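Local coordinates for protein 3-ketosteroid-delta4-5alpha-dehydrogenase (Rhodococcus jostii, PDB 4AT2) that catalyses the FAD-dependent introduction of a double bond between carbons 4 and 5 of 3-keto-5alpha-steroids, a reaction of bacterial steroid catabolism, at residues A[118-123]-A[481-486]; A[108-113]-A[176-181]; A[452-455]-A[459-462]. All blocks are in the same frame, centred on the assembly; numbering follows the deposited sequence.

Contact 1: A[118-123]-A[481-486]. With ASD (4-androstene-3-17-dione), chain B.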
loop_
_atom_site.group_PDB
_atom_site.type_symbol
_atom_site.label_atom_id
_atom_site.label_comp_id
_atom_site.label_asym_id
_atom_site.label_seq_id
_atom_site.Cartn_x
_atom_site.Cartn_y
_atom_site.Cartn_z
ATOM N N PRO A 118 -5.279 7.854 2.956
ATOM C CA PRO A 118 -4.542 8.655 3.938
ATOM C C PRO A 118 -3.216 9.171 3.392
ATOM O O PRO A 118 -2.737 8.690 2.363
ATOM C CB PRO A 118 -4.322 7.672 5.097
ATOM C CG PRO A 118 -4.359 6.325 4.471
ATOM C CD PRO A 118 -5.303 6.419 3.303
ATOM N N GLY A 119 -2.646 10.166 4.066
ATOM C CA GLY A 119 -1.355 10.710 3.678
ATOM C C GLY A 119 -1.359 11.472 2.366
ATOM O O GLY A 119 -0.338 11.541 1.683
ATOM N N ALA A 120 -2.500 12.056 2.009
ATOM C CA ALA A 120 -2.574 12.887 0.800
ATOM C C ALA A 120 -1.624 14.086 0.879
ATOM O O ALA A 120 -1.350 14.611 1.961
ATOM C CB ALA A 120 -4.004 13.358 0.565
ATOM N N ASP A 121 -1.121 14.498 -0.280
ATOM C CA ASP A 121 -0.150 15.590 -0.383
ATOM C C ASP A 121 -0.871 16.920 -0.177
ATOM O O ASP A 121 -1.516 17.420 -1.094
ATOM C CB ASP A 121 0.504 15.528 -1.773
ATOM C CG ASP A 121 1.630 16.534 -1.955
ATOM O OD1 ASP A 121 1.623 17.604 -1.312
ATOM O OD2 ASP A 121 2.521 16.256 -2.786
ATOM N N GLU A 122 -0.761 17.491 1.023
ATOM C CA GLU A 122 -1.539 18.679 1.350
ATOM C C GLU A 122 -1.145 19.878 0.479
ATOM O O GLU A 122 -2.008 20.630 0.011
ATOM C CB GLU A 122 -1.442 19.030 2.840
ATOM C CG GLU A 122 -2.471 20.081 3.245
ATOM C CD GLU A 122 -2.395 20.494 4.701
ATOM O OE1 GLU A 122 -1.660 19.853 5.493
ATOM O OE2 GLU A 122 -3.082 21.475 5.050
ATOM N N GLU A 123 0.152 20.048 0.253
ATOM C CA GLU A 123 0.617 21.134 -0.607
ATOM C C GLU A 123 -0.004 21.028 -1.999
ATOM O O GLU A 123 -0.503 22.018 -2.535
ATOM C CB GLU A 123 2.149 21.155 -0.709
ATOM C CG GLU A 123 2.681 22.317 -1.540
ATOM C CD GLU A 123 4.143 22.167 -1.955
ATOM O OE1 GLU A 123 4.709 21.063 -1.889
ATOM O OE2 GLU A 123 4.739 23.172 -2.376
ATOM N N VAL A 481 -3.076 14.061 -7.182
ATOM C CA VAL A 481 -3.867 14.415 -6.005
ATOM C C VAL A 481 -4.251 13.190 -5.168
ATOM O O VAL A 481 -4.278 13.282 -3.946
ATOM C CB VAL A 481 -5.082 15.313 -6.339
ATOM C CG1 VAL A 481 -4.598 16.635 -6.939
ATOM C CG2 VAL A 481 -6.056 14.610 -7.284
ATOM N N CYS A 482 -4.521 12.052 -5.806
ATOM C CA CYS A 482 -4.930 10.854 -5.053
ATOM C C CYS A 482 -3.760 10.100 -4.448
ATOM O O CYS A 482 -2.839 9.699 -5.165
ATOM C CB CYS A 482 -5.726 9.886 -5.935
ATOM S SG CYS A 482 -7.274 10.561 -6.548
ATOM N N ALA A 483 -3.832 9.867 -3.141
ATOM C CA ALA A 483 -2.824 9.063 -2.427
ATOM C C ALA A 483 -3.345 7.680 -2.028
ATOM O O ALA A 483 -2.559 6.811 -1.654
ATOM C CB ALA A 483 -2.319 9.808 -1.193
ATOM N N GLY A 484 -4.658 7.485 -2.094
ATOM C CA GLY A 484 -5.276 6.235 -1.624
ATOM C C GLY A 484 -6.709 6.156 -2.106
ATOM O O GLY A 484 -7.014 5.419 -3.050
ATOM N N GLY A 485 -7.582 6.959 -1.496
ATOM C CA GLY A 485 -8.937 7.127 -2.023
ATOM C C GLY A 485 -8.930 7.732 -3.424
ATOM O O GLY A 485 -7.960 8.383 -3.824
ATOM N N TYR A 486 -10.021 7.517 -4.154
ATOM C CA TYR A 486 -10.155 8.007 -5.518
ATOM C C TYR A 486 -11.508 8.690 -5.708
ATOM O O TYR A 486 -12.497 8.310 -5.088
ATOM C CB TYR A 486 -9.998 6.845 -6.525
ATOM C CG TYR A 486 -10.060 7.290 -7.972
ATOM C CD1 TYR A 486 -8.926 7.810 -8.604
ATOM C CD2 TYR A 486 -11.246 7.205 -8.713
ATOM C CE1 TYR A 486 -8.975 8.239 -9.919
ATOM C CE2 TYR A 486 -11.299 7.648 -10.030
ATOM C CZ TYR A 486 -10.149 8.151 -10.631
ATOM O OH TYR A 486 -10.165 8.606 -11.931
HETATM C C1 ASD B . -13.112 4.994 -13.936
HETATM C C10 ASD B . -14.649 5.017 -13.850
HETATM C C11 ASD B . -14.777 2.473 -14.299
HETATM C C12 ASD B . -15.387 1.286 -15.084
HETATM C C13 ASD B . -16.897 1.458 -15.229
HETATM C C14 ASD B . -17.175 2.811 -15.880
HETATM C C15 ASD B . -18.620 2.729 -16.396
HETATM C C16 ASD B . -18.722 1.299 -16.954
HETATM C C17 ASD B . -17.593 0.584 -16.229
HETATM C C18 ASD B . -17.619 1.197 -13.902
HETATM C C19 ASD B . -15.089 4.840 -12.394
HETATM C C2 ASD B . -12.416 6.169 -13.215
HETATM C C3 ASD B . -13.104 7.491 -13.482
HETATM C C4 ASD B . -14.418 7.497 -14.173
HETATM C C5 ASD B . -15.164 6.374 -14.302
HETATM C C6 ASD B . -16.571 6.523 -14.867
HETATM C C7 ASD B . -16.975 5.343 -15.749
HETATM C C8 ASD B . -16.730 4.015 -15.033
HETATM C C9 ASD B . -15.211 3.888 -14.752
HETATM O O1 ASD B . -12.570 8.550 -13.157
HETATM O O2 ASD B . -17.291 -0.588 -16.417
HETATM O O HOH W 1 -2.795 6.241 1.078
HETATM O O HOH W 2 -1.783 12.968 -2.565
#
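The methyl of Ala-483 sits against the backbone of Ala-120 where two loops of the FAD-binding fold meet: one leads into helix 122-130, the other joins strand 471-473 of the parallel nucleotide-binding sheet to helix 490-507. Apolar packing is slight. Ala-483 CB rests 3.7 Å from Ala-120 CA and also faces the carbonyls of Pro-118 and Gly-119, while the two alanine methyls are 4.3 Å apart. At Gly-484 the loops run so close that a CB would come within 3.4 Å of Pro-118 CD. Pro-118, preceded by a cis peptide bond, packs on Pro-275 of the second subunit.

Polar linkage between the segments is carried by water. One water lies within hydrogen-bonding distance, 2.8 Å, of both Pro-118 O and Ala-483 O, though it cannot donate to all the acceptors around it at once. A second accepts from Asp-121 N and donates to Val-481 O at 2.9 Å. Asp-121 is also the N-cap of helix 122-130, its OD1 accepting from Lys-124 N. Backbone hydrogen bonds also pair Ala-483 with Leu-116 and Gly-485 with Gly-117, the two residues just ahead of 118-123.

Ligand binding belongs to the far end of 481-486, where Tyr-486 also touches the flavin. Its CG is anti to the backbone N (chi1 -177°), which places the phenol beside the androstenedione. The steroid's 3-keto oxygen, O1, lies at the ring edge, in the ring plane, and takes a hydrogen bond from Tyr-486 OH at 2.7 Å.

Contact 2: A[108-113]-A[176-181]. Unlike the reference sequence in segment 176-181: Ala-180 (reference Thr).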
loop_
_atom_site.group_PDB
_atom_site.type_symbol
_atom_site.label_atom_id
_atom_site.label_comp_id
_atom_site.label_asym_id
_atom_site.label_seq_id
_atom_site.Cartn_x
_atom_site.Cartn_y
_atom_site.Cartn_z
ATOM N N MET A 108 -13.379 22.394 -0.931
ATOM C CA MET A 108 -12.857 21.376 -1.828
ATOM C C MET A 108 -11.640 20.677 -1.217
ATOM O O MET A 108 -11.544 19.448 -1.259
ATOM C CB MET A 108 -12.510 22.015 -3.167
ATOM C CG MET A 108 -12.117 21.031 -4.242
ATOM S SD MET A 108 -11.869 21.969 -5.755
ATOM C CE MET A 108 -11.092 20.717 -6.763
ATOM N N LYS A 109 -10.726 21.462 -0.651
ATOM C CA LYS A 109 -9.513 20.908 -0.033
ATOM C C LYS A 109 -9.876 19.986 1.144
ATOM O O LYS A 109 -9.327 18.890 1.282
ATOM C CB LYS A 109 -8.567 22.037 0.432
ATOM C CG LYS A 109 -7.362 21.520 1.221
ATOM C CD LYS A 109 -6.523 22.633 1.837
ATOM C CE LYS A 109 -5.570 22.058 2.882
ATOM N NZ LYS A 109 -4.503 23.030 3.259
ATOM N N THR A 110 -10.824 20.422 1.972
ATOM C CA THR A 110 -11.242 19.644 3.137
ATOM C C THR A 110 -11.775 18.291 2.695
ATOM O O THR A 110 -11.409 17.247 3.259
ATOM C CB THR A 110 -12.274 20.420 3.971
ATOM O OG1 THR A 110 -11.659 21.629 4.442
ATOM C CG2 THR A 110 -12.742 19.587 5.186
ATOM N N PHE A 111 -12.606 18.305 1.660
ATOM C CA PHE A 111 -13.108 17.050 1.124
ATOM C C PHE A 111 -11.975 16.165 0.599
ATOM O O PHE A 111 -11.913 14.963 0.908
ATOM C CB PHE A 111 -14.144 17.252 0.005
ATOM C CG PHE A 111 -14.486 15.967 -0.689
ATOM C CD1 PHE A 111 -15.369 15.060 -0.098
ATOM C CD2 PHE A 111 -13.854 15.615 -1.879
ATOM C CE1 PHE A 111 -15.653 13.846 -0.707
ATOM C CE2 PHE A 111 -14.129 14.402 -2.489
ATOM C CZ PHE A 111 -15.033 13.520 -1.905
ATOM N N MET A 112 -11.107 16.743 -0.224
ATOM C CA MET A 112 -10.086 15.941 -0.905
ATOM C C MET A 112 -9.089 15.325 0.078
ATOM O O MET A 112 -8.705 14.171 -0.079
ATOM C CB MET A 112 -9.356 16.760 -1.973
ATOM C CG MET A 112 -10.243 17.090 -3.171
ATOM S SD MET A 112 -9.402 18.093 -4.411
ATOM C CE MET A 112 -8.419 16.859 -5.272
ATOM N N MET A 113 -8.680 16.091 1.087
ATOM C CA MET A 113 -7.760 15.569 2.115
ATOM C C MET A 113 -8.375 14.366 2.831
ATOM O O MET A 113 -7.693 13.370 3.105
ATOM C CB MET A 113 -7.388 16.656 3.137
ATOM C CG MET A 113 -6.507 17.766 2.584
ATOM S SD MET A 113 -4.959 17.182 1.862
ATOM C CE MET A 113 -4.153 16.471 3.300
ATOM N N ASN A 176 -19.971 13.822 3.836
ATOM C CA ASN A 176 -21.005 14.851 3.931
ATOM C C ASN A 176 -21.132 15.512 5.311
ATOM O O ASN A 176 -21.848 16.513 5.437
ATOM C CB ASN A 176 -22.354 14.332 3.410
ATOM C CG ASN A 176 -22.907 13.186 4.233
ATOM O OD1 ASN A 176 -22.260 12.698 5.157
ATOM N ND2 ASN A 176 -24.123 12.760 3.901
ATOM N N GLU A 177 -20.433 14.982 6.324
ATOM C CA GLU A 177 -20.359 15.642 7.641
ATOM C C GLU A 177 -18.994 16.282 7.889
ATOM O O GLU A 177 -18.780 16.918 8.935
ATOM C CB GLU A 177 -20.653 14.655 8.772
ATOM C CG GLU A 177 -21.828 13.726 8.518
ATOM C CD GLU A 177 -23.149 14.196 9.100
ATOM O OE1 GLU A 177 -23.368 15.422 9.248
ATOM O OE2 GLU A 177 -23.995 13.309 9.384
ATOM N N ILE A 178 -18.083 16.115 6.934
ATOM C CA ILE A 178 -16.706 16.600 7.033
ATOM C C ILE A 178 -16.521 17.863 6.183
ATOM O O ILE A 178 -15.831 18.802 6.583
ATOM C CB ILE A 178 -15.705 15.493 6.598
ATOM C CG1 ILE A 178 -15.753 14.321 7.590
ATOM C CG2 ILE A 178 -14.290 16.035 6.468
ATOM C CD1 ILE A 178 -15.091 13.058 7.082
ATOM N N ALA A 179 -17.156 17.868 5.012
ATOM C CA ALA A 179 -17.130 19.005 4.095
ATOM C C ALA A 179 -18.551 19.206 3.617
ATOM O O ALA A 179 -19.336 18.253 3.592
ATOM C CB ALA A 179 -16.226 18.703 2.914
ATOM N N ALA A 180 -18.897 20.433 3.236
ATOM C CA ALA A 180 -20.220 20.673 2.669
ATOM C C ALA A 180 -20.260 20.016 1.295
ATOM O O ALA A 180 -19.373 20.259 0.481
ATOM C CB ALA A 180 -20.501 22.168 2.564
ATOM N N PRO A 181 -21.269 19.158 1.033
ATOM C CA PRO A 181 -21.357 18.509 -0.282
ATOM C C PRO A 181 -21.421 19.506 -1.434
ATOM O O PRO A 181 -22.169 20.484 -1.376
ATOM C CB PRO A 181 -22.677 17.739 -0.202
ATOM C CG PRO A 181 -22.812 17.414 1.256
ATOM C CD PRO A 181 -22.288 18.637 1.964
#
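Ile-178 and Ala-179 lay their methyl groups against Thr-110 and Phe-111, packing the loop between strands 164-165 and 185-186 onto one flank of helix 105-115. The first of them, Ile-178, meets Thr-110 through its CG2 branch, the two side chains crossing obliquely with Ile-178 CG2 4.1 Å from Thr-110 CG2. The same threonine methyl lies 3.5 Å from Ile-178 O, a carbon-oxygen contact and not a bond. A chi1 of -62° in Thr-110 explains this: it places CG2 anti to the backbone N, against Ile-178, and turns OG1 back to the helix, where it is hydrogen-bonded to Glu-106 O.

Ala-179 follows at the closest backbone approach, its CA 5.4 Å from that of Phe-111. Its methyl points at the helix and settles at the base of the aromatic side chain, with Ala-179 CB 3.9 Å from Phe-111 CB and equally near Phe-111 N. The methyl thus meets the stem of Phe-111. The phenyl ring itself makes an edge-to-face contact with Phe-175, immediately ahead of the segment, and also touches Tyr-88 and Arg-184.

At Ala-180, where the reference sequence has threonine, the CB turns away from the helix; the backbone carbonyl takes the polar role, accepting from Asn-107 ND2 one turn before Phe-111. Pro-181, its CB also pointing away, packs on Tyr-166.

Between the two segments the chemistry is therefore that of methyl groups against aliphatic carbons and backbone atoms, with no polar bond between them. It implies a fit governed by shape, while a directional bond to the helix is supplied next to it, by Asn-107 ND2 to Ala-180 O.

Contact 3: A[452-455]-A[459-462]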
loop_
_atom_site.group_PDB
_atom_site.type_symbol
_atom_site.label_atom_id
_atom_site.label_comp_id
_atom_site.label_asym_id
_atom_site.label_seq_id
_atom_site.Cartn_x
_atom_site.Cartn_y
_atom_site.Cartn_z
ATOM N N LEU A 452 5.855 8.783 -9.927
ATOM C CA LEU A 452 6.908 9.730 -9.603
ATOM C C LEU A 452 6.432 10.841 -8.679
ATOM O O LEU A 452 5.304 11.329 -8.796
ATOM C CB LEU A 452 7.464 10.337 -10.888
ATOM C CG LEU A 452 8.140 9.336 -11.839
ATOM C CD1 LEU A 452 8.336 9.994 -13.205
ATOM C CD2 LEU A 452 9.456 8.792 -11.275
ATOM N N ARG A 453 7.316 11.250 -7.777
ATOM C CA ARG A 453 7.062 12.365 -6.887
ATOM C C ARG A 453 7.422 13.659 -7.631
ATOM O O ARG A 453 8.540 13.793 -8.158
ATOM C CB ARG A 453 7.924 12.212 -5.625
ATOM C CG ARG A 453 7.765 13.340 -4.620
ATOM C CD ARG A 453 6.516 13.183 -3.782
ATOM N NE ARG A 453 6.473 14.172 -2.703
ATOM C CZ ARG A 453 6.748 13.913 -1.422
ATOM N NH1 ARG A 453 7.078 12.679 -1.022
ATOM N NH2 ARG A 453 6.673 14.896 -0.527
ATOM N N THR A 454 6.476 14.595 -7.675
ATOM C CA THR A 454 6.688 15.864 -8.372
ATOM C C THR A 454 6.285 17.052 -7.505
ATOM O O THR A 454 5.441 16.931 -6.605
ATOM C CB THR A 454 5.874 15.967 -9.684
ATOM O OG1 THR A 454 4.476 15.845 -9.387
ATOM C CG2 THR A 454 6.294 14.902 -10.730
ATOM N N THR A 455 6.873 18.207 -7.806
ATOM C CA THR A 455 6.513 19.461 -7.154
ATOM C C THR A 455 5.215 20.007 -7.749
ATOM O O THR A 455 4.707 19.481 -8.743
ATOM C CB THR A 455 7.582 20.538 -7.369
ATOM O OG1 THR A 455 7.615 20.885 -8.762
ATOM C CG2 THR A 455 8.971 20.068 -6.908
ATOM N N GLU A 459 8.045 19.443 -11.472
ATOM C CA GLU A 459 9.452 19.034 -11.526
ATOM C C GLU A 459 9.557 17.659 -10.885
ATOM O O GLU A 459 8.977 17.432 -9.823
ATOM C CB GLU A 459 10.307 20.014 -10.729
ATOM C CG GLU A 459 10.256 21.423 -11.283
ATOM C CD GLU A 459 10.451 22.469 -10.210
ATOM O OE1 GLU A 459 9.747 22.442 -9.172
ATOM O OE2 GLU A 459 11.308 23.352 -10.427
ATOM N N VAL A 460 10.271 16.737 -11.527
ATOM C CA VAL A 460 10.459 15.407 -10.947
ATOM C C VAL A 460 11.482 15.508 -9.823
ATOM O O VAL A 460 12.586 16.029 -10.019
ATOM C CB VAL A 460 10.920 14.386 -12.015
ATOM C CG1 VAL A 460 11.277 13.053 -11.373
ATOM C CG2 VAL A 460 9.815 14.194 -13.055
ATOM N N LEU A 461 11.119 15.022 -8.641
ATOM C CA LEU A 461 12.011 15.119 -7.486
ATOM C C LEU A 461 12.926 13.912 -7.336
ATOM O O LEU A 461 12.485 12.755 -7.398
ATOM C CB LEU A 461 11.209 15.335 -6.195
ATOM C CG LEU A 461 10.488 16.686 -6.078
ATOM C CD1 LEU A 461 9.516 16.625 -4.908
ATOM C CD2 LEU A 461 11.468 17.840 -5.900
ATOM N N HIS A 462 14.204 14.203 -7.137
ATOM C CA HIS A 462 15.197 13.223 -6.723
ATOM C C HIS A 462 14.941 12.830 -5.289
ATOM O O HIS A 462 14.269 13.570 -4.541
ATOM C CB HIS A 462 16.575 13.879 -6.859
ATOM C CG HIS A 462 17.746 12.928 -6.778
ATOM N ND1 HIS A 462 18.349 12.615 -5.612
ATOM C CD2 HIS A 462 18.456 12.274 -7.772
ATOM C CE1 HIS A 462 19.377 11.785 -5.850
ATOM N NE2 HIS A 462 19.453 11.586 -7.170
#
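Thr-455 and Glu-459 close a short antiparallel hairpin, separated by three residues, in which Thr-454 and Val-460 form a single non-hydrogen-bonded pair. The threonine hydroxyl works both ways: Thr-455 OG1 donates to Glu-459 OE1 (2.7 Å), on the anti lone pair of the carboxylate, and accepts from Glu-459 N at 3.1 Å. A chi1 of 67° sets OG1 in the crowded position between backbone N and carbonyl carbon, where it can serve both. The backbone of Glu-459 completes the grip: Glu-459 O accepts from Thr-455 N at 3.0 Å and makes a CA-H...O contact with Thr-454 CA at 3.1 Å.

Leu-461 covers the other branch of Thr-455. Its CD2 meets Thr-455 CG2 tightly, at 3.5 Å, with the side chains nearly perpendicular, and its CD1 rests on Arg-453 CG. A hydrogen bond runs from Leu-461 N to Arg-453 O, 2.9 Å long.

A valine in place of Thr-455 would probably leave Glu-459 N without this acceptor and its carboxylate freer to turn. One hydroxyl thus ties main chain and side chain of the same glutamate across the turn, with leucine packing beside it.

Contacts 1 and 2, with centres 13 Å apart, meet through the successive helices 105-115 and 122-130: Glu-122 OE2 and Lys-109 NZ form a 2.8 Å salt bridge. Met-112 CE also packs 3.8 Å from Val-481 CB of segment 481-486. Their segments alternate along the chain. Contact 3 is nested within the loop that contact 1 closes; their nearest atoms are about 4 Å apart without touching, and both reach the second subunit. Contacts 2 and 3 stand 27 Å apart, centre to centre. Contact 1 alone touches the steroid and flavin; the Phe-111 side chain of contact 2 stays about 12 Å from the steroid, and the Leu-452 side chain of contact 3 about 11 Å from FAD.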